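Local atomic coordinates of glutathione S-transferase (Gordonia bronchialis, PDB entry 4PTS), a protein that probably acts as a glutathione transferase, catalysing reactions between the thiol of glutathione and electrophilic substrates. Residues B[80-93]-B[281-293]. Residues are numbered along the deposited sequence; the frame is centred on the assembly and turned at random.
Sequences CGPTHDKNSWTFDL and FTQIKQHYYIVHS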
# COMPACT_ATOMS: atom_id res chain seq x y z
N CYS B 80 22.98 13.29 -4.06
CA CYS B 80 23.35 12.06 -3.43
C CYS B 80 22.49 10.92 -3.92
O CYS B 80 21.34 11.10 -4.37
CB CYS B 80 23.24 12.20 -1.93
SG CYS B 80 24.26 13.55 -1.38
N GLY B 81 23.08 9.74 -3.81
CA GLY B 81 22.39 8.51 -4.08
C GLY B 81 21.40 8.19 -2.97
O GLY B 81 21.60 8.60 -1.79
N PRO B 82 20.36 7.42 -3.31
CA PRO B 82 19.26 7.06 -2.42
C PRO B 82 19.66 6.17 -1.26
O PRO B 82 18.98 6.18 -0.25
CB PRO B 82 18.29 6.32 -3.34
CG PRO B 82 19.16 5.73 -4.41
CD PRO B 82 20.30 6.68 -4.59
N THR B 83 20.73 5.41 -1.39
CA THR B 83 21.09 4.44 -0.35
C THR B 83 22.36 4.82 0.36
O THR B 83 23.23 5.49 -0.20
CB THR B 83 21.33 3.05 -0.94
OG1 THR B 83 22.18 3.17 -2.08
CG2 THR B 83 20.02 2.43 -1.37
N HIS B 84 22.49 4.36 1.58
CA HIS B 84 23.66 4.66 2.37
C HIS B 84 23.61 3.90 3.68
O HIS B 84 22.57 3.40 4.06
CB HIS B 84 23.76 6.18 2.63
CG HIS B 84 22.47 6.84 3.04
ND1 HIS B 84 22.01 6.84 4.34
CD2 HIS B 84 21.59 7.60 2.33
CE1 HIS B 84 20.88 7.54 4.41
NE2 HIS B 84 20.61 8.01 3.21
N ASP B 85 24.74 3.84 4.39
CA ASP B 85 24.76 3.18 5.71
C ASP B 85 24.43 4.17 6.85
O ASP B 85 23.81 5.22 6.61
CB ASP B 85 26.09 2.41 5.92
CG ASP B 85 27.32 3.34 6.13
OD1 ASP B 85 27.16 4.52 6.55
OD2 ASP B 85 28.47 2.87 5.88
N LYS B 86 24.85 3.83 8.06
CA LYS B 86 24.67 4.66 9.26
C LYS B 86 25.26 6.06 9.18
O LYS B 86 24.90 6.91 10.01
CB LYS B 86 25.27 3.97 10.50
N ASN B 87 26.15 6.33 8.21
CA ASN B 87 26.78 7.67 8.08
C ASN B 87 26.15 8.56 7.05
O ASN B 87 26.74 9.54 6.61
CB ASN B 87 28.27 7.55 7.81
CG ASN B 87 28.99 6.80 8.89
OD1 ASN B 87 29.65 5.81 8.63
ND2 ASN B 87 28.82 7.24 10.14
N SER B 88 24.92 8.23 6.71
CA SER B 88 24.10 9.08 5.91
C SER B 88 24.65 9.27 4.50
O SER B 88 25.40 8.43 4.02
CB SER B 88 23.95 10.41 6.62
OG SER B 88 22.82 11.09 6.11
N TRP B 89 24.31 10.39 3.87
CA TRP B 89 24.35 10.48 2.42
C TRP B 89 25.74 10.39 1.82
O TRP B 89 26.69 10.94 2.35
CB TRP B 89 23.70 11.77 1.99
CG TRP B 89 22.31 11.90 2.50
CD1 TRP B 89 21.90 12.52 3.64
CD2 TRP B 89 21.14 11.39 1.89
NE1 TRP B 89 20.54 12.43 3.78
CE2 TRP B 89 20.04 11.74 2.72
CE3 TRP B 89 20.90 10.68 0.71
CZ2 TRP B 89 18.73 11.41 2.40
CZ3 TRP B 89 19.59 10.35 0.40
CH2 TRP B 89 18.52 10.71 1.25
N THR B 90 25.82 9.65 0.72
CA THR B 90 27.06 9.44 -0.01
C THR B 90 26.80 9.83 -1.46
O THR B 90 25.64 10.00 -1.89
CB THR B 90 27.52 7.98 0.03
OG1 THR B 90 26.48 7.12 -0.45
CG2 THR B 90 27.88 7.56 1.43
N PHE B 91 27.90 9.95 -2.21
CA PHE B 91 27.90 10.44 -3.58
C PHE B 91 28.23 9.29 -4.50
O PHE B 91 29.18 9.32 -5.29
CB PHE B 91 28.92 11.55 -3.72
CG PHE B 91 28.54 12.79 -3.01
CD1 PHE B 91 27.55 13.61 -3.52
CD2 PHE B 91 29.17 13.14 -1.82
CE1 PHE B 91 27.19 14.77 -2.87
CE2 PHE B 91 28.82 14.30 -1.16
CZ PHE B 91 27.83 15.12 -1.69
N ASP B 92 27.41 8.26 -4.38
CA ASP B 92 27.68 7.00 -5.00
C ASP B 92 27.09 6.91 -6.41
O ASP B 92 27.31 5.92 -7.08
CB ASP B 92 27.15 5.89 -4.07
CG ASP B 92 25.62 6.04 -3.77
OD1 ASP B 92 24.74 5.58 -4.55
OD2 ASP B 92 25.30 6.64 -2.72
N LEU B 93 26.36 7.92 -6.87
CA LEU B 93 25.89 7.95 -8.26
C LEU B 93 26.90 8.60 -9.17
O LEU B 93 26.68 8.73 -10.37
CB LEU B 93 24.57 8.72 -8.40
CG LEU B 93 23.35 8.06 -7.76
CD1 LEU B 93 22.10 8.90 -8.06
CD2 LEU B 93 23.19 6.61 -8.23
N PHE B 281 11.22 8.84 -9.42
CA PHE B 281 10.47 7.85 -8.69
C PHE B 281 11.31 6.63 -8.37
O PHE B 281 11.05 5.94 -7.39
CB PHE B 281 9.26 7.41 -9.50
CG PHE B 281 8.24 8.50 -9.72
CD1 PHE B 281 7.40 8.90 -8.70
CD2 PHE B 281 8.11 9.10 -10.96
CE1 PHE B 281 6.45 9.89 -8.91
CE2 PHE B 281 7.17 10.09 -11.18
CZ PHE B 281 6.34 10.49 -10.14
N THR B 282 12.30 6.32 -9.18
CA THR B 282 13.07 5.15 -8.86
C THR B 282 13.89 5.39 -7.61
O THR B 282 13.88 4.57 -6.71
CB THR B 282 13.91 4.68 -10.05
OG1 THR B 282 13.02 4.30 -11.10
CG2 THR B 282 14.77 3.45 -9.68
N GLN B 283 14.56 6.53 -7.53
CA GLN B 283 15.39 6.84 -6.36
C GLN B 283 14.58 7.11 -5.09
O GLN B 283 15.06 6.88 -3.99
CB GLN B 283 16.27 8.04 -6.64
CG GLN B 283 17.38 7.76 -7.61
CD GLN B 283 18.31 8.95 -7.81
OE1 GLN B 283 18.79 9.15 -8.91
NE2 GLN B 283 18.60 9.72 -6.75
N ILE B 284 13.36 7.58 -5.26
CA ILE B 284 12.49 7.75 -4.12
C ILE B 284 12.17 6.41 -3.47
O ILE B 284 12.37 6.21 -2.27
CB ILE B 284 11.17 8.40 -4.57
CG1 ILE B 284 11.42 9.89 -4.79
CG2 ILE B 284 10.09 8.23 -3.51
CD1 ILE B 284 10.37 10.57 -5.63
N LYS B 285 11.67 5.49 -4.28
CA LYS B 285 11.34 4.17 -3.79
C LYS B 285 12.56 3.49 -3.22
O LYS B 285 12.54 3.01 -2.09
CB LYS B 285 10.70 3.34 -4.89
CG LYS B 285 9.28 3.78 -5.18
CD LYS B 285 8.87 3.43 -6.59
CE LYS B 285 8.85 1.93 -6.79
NZ LYS B 285 8.51 1.55 -8.18
N GLN B 286 13.63 3.45 -4.01
CA GLN B 286 14.85 2.81 -3.56
C GLN B 286 15.25 3.27 -2.18
O GLN B 286 15.72 2.49 -1.37
CB GLN B 286 16.00 3.10 -4.51
CG GLN B 286 16.02 2.22 -5.75
CD GLN B 286 17.05 2.67 -6.77
OE1 GLN B 286 17.54 3.80 -6.74
NE2 GLN B 286 17.36 1.79 -7.69
N HIS B 287 15.08 4.55 -1.90
CA HIS B 287 15.57 5.10 -0.65
C HIS B 287 14.76 4.65 0.54
O HIS B 287 15.27 4.19 1.54
CB HIS B 287 15.58 6.62 -0.68
CG HIS B 287 15.73 7.21 0.67
ND1 HIS B 287 16.87 7.01 1.42
CD2 HIS B 287 14.89 7.93 1.43
CE1 HIS B 287 16.73 7.62 2.58
NE2 HIS B 287 15.54 8.20 2.61
N TYR B 288 13.47 4.80 0.42
CA TYR B 288 12.62 4.44 1.52
C TYR B 288 12.66 2.95 1.78
O TYR B 288 12.83 2.51 2.91
CB TYR B 288 11.20 4.91 1.24
CG TYR B 288 11.05 6.38 1.45
CD1 TYR B 288 11.25 7.27 0.43
CD2 TYR B 288 10.70 6.88 2.69
CE1 TYR B 288 11.10 8.62 0.62
CE2 TYR B 288 10.54 8.24 2.90
CZ TYR B 288 10.74 9.10 1.85
OH TYR B 288 10.60 10.46 2.04
N TYR B 289 12.48 2.16 0.73
CA TYR B 289 12.28 0.72 0.89
C TYR B 289 13.59 0.03 1.23
O TYR B 289 13.59 -0.98 1.92
CB TYR B 289 11.63 0.10 -0.36
CG TYR B 289 10.14 0.38 -0.47
CD1 TYR B 289 9.22 -0.37 0.24
CD2 TYR B 289 9.66 1.39 -1.27
CE1 TYR B 289 7.86 -0.11 0.15
CE2 TYR B 289 8.30 1.66 -1.37
CZ TYR B 289 7.39 0.91 -0.66
OH TYR B 289 6.02 1.19 -0.76
N ILE B 290 14.71 0.54 0.77
CA ILE B 290 15.97 -0.10 1.10
C ILE B 290 16.58 0.46 2.39
O ILE B 290 17.08 -0.30 3.19
CB ILE B 290 16.97 -0.02 -0.06
CG1 ILE B 290 16.47 -0.88 -1.23
CG2 ILE B 290 18.33 -0.50 0.38
CD1 ILE B 290 17.09 -0.53 -2.56
N VAL B 291 16.53 1.76 2.61
CA VAL B 291 17.23 2.27 3.78
C VAL B 291 16.51 1.91 5.07
O VAL B 291 17.16 1.58 6.05
CB VAL B 291 17.50 3.80 3.70
CG1 VAL B 291 18.01 4.36 5.02
CG2 VAL B 291 18.52 4.09 2.60
N HIS B 292 15.18 1.97 5.07
CA HIS B 292 14.38 1.69 6.27
C HIS B 292 14.16 0.21 6.53
O HIS B 292 13.04 -0.28 6.47
CB HIS B 292 13.04 2.36 6.15
CG HIS B 292 13.12 3.85 6.06
ND1 HIS B 292 12.22 4.61 5.34
CD2 HIS B 292 13.97 4.72 6.65
CE1 HIS B 292 12.53 5.89 5.48
NE2 HIS B 292 13.59 5.98 6.26
N SER B 293 15.25 -0.49 6.83
CA SER B 293 15.27 -1.94 7.01
C SER B 293 14.52 -2.36 8.27
O SER B 293 14.05 -3.50 8.38
CB SER B 293 16.72 -2.41 7.10
OG SER B 293 17.36 -1.78 8.21
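Pro82 presses its pyrrolidine ring onto helix 281-291 at Gln283, Gln286 and His287, burying more surface than any other residue of this contact. Its CB lies 3.3 Å from the backbone O of Gln283 and packs against CB of His287, while CG rests alongside CB of Gln286; the chain of Gln283 crosses the ring at about a right angle. The one hydrogen bond between the loop and the helix goes from ND1 of His287 to the backbone O of Pro82, at 2.8 Å. It is somewhat bent, 146° at the hydrogen, yet the donor approaches in the carbonyl plane. The imidazole swings to the loop because CG of His287 stands anti to the backbone N (chi1 165°), bringing ND1 to this carbonyl. CH2 of Trp89 sits over one face of that imidazole, 3.8 Å from CE1, the rings near parallel but barely overlapping. NE2 of His84 in turn lies over the centre of the Trp89 ring, completing an aromatic cluster. A leucine in place of His287 would probably leave the Pro82 carbonyl without its donor and CH2 of Trp89 without the imidazole beside it. CG2 of Val291 packs 3.6 Å from the backbone O of Pro82 and against CA of Thr83, on the side of one face of the His84 ring. The loop after strand 76-80 of the thioredoxin-like domain thus meets a helix of the C-terminal helical domain at the interdomain cleft of a glutathione transferase, probably Omega-like, where Trp89 is predicted to bind glutathione close to the predicted nucleophile Cys56.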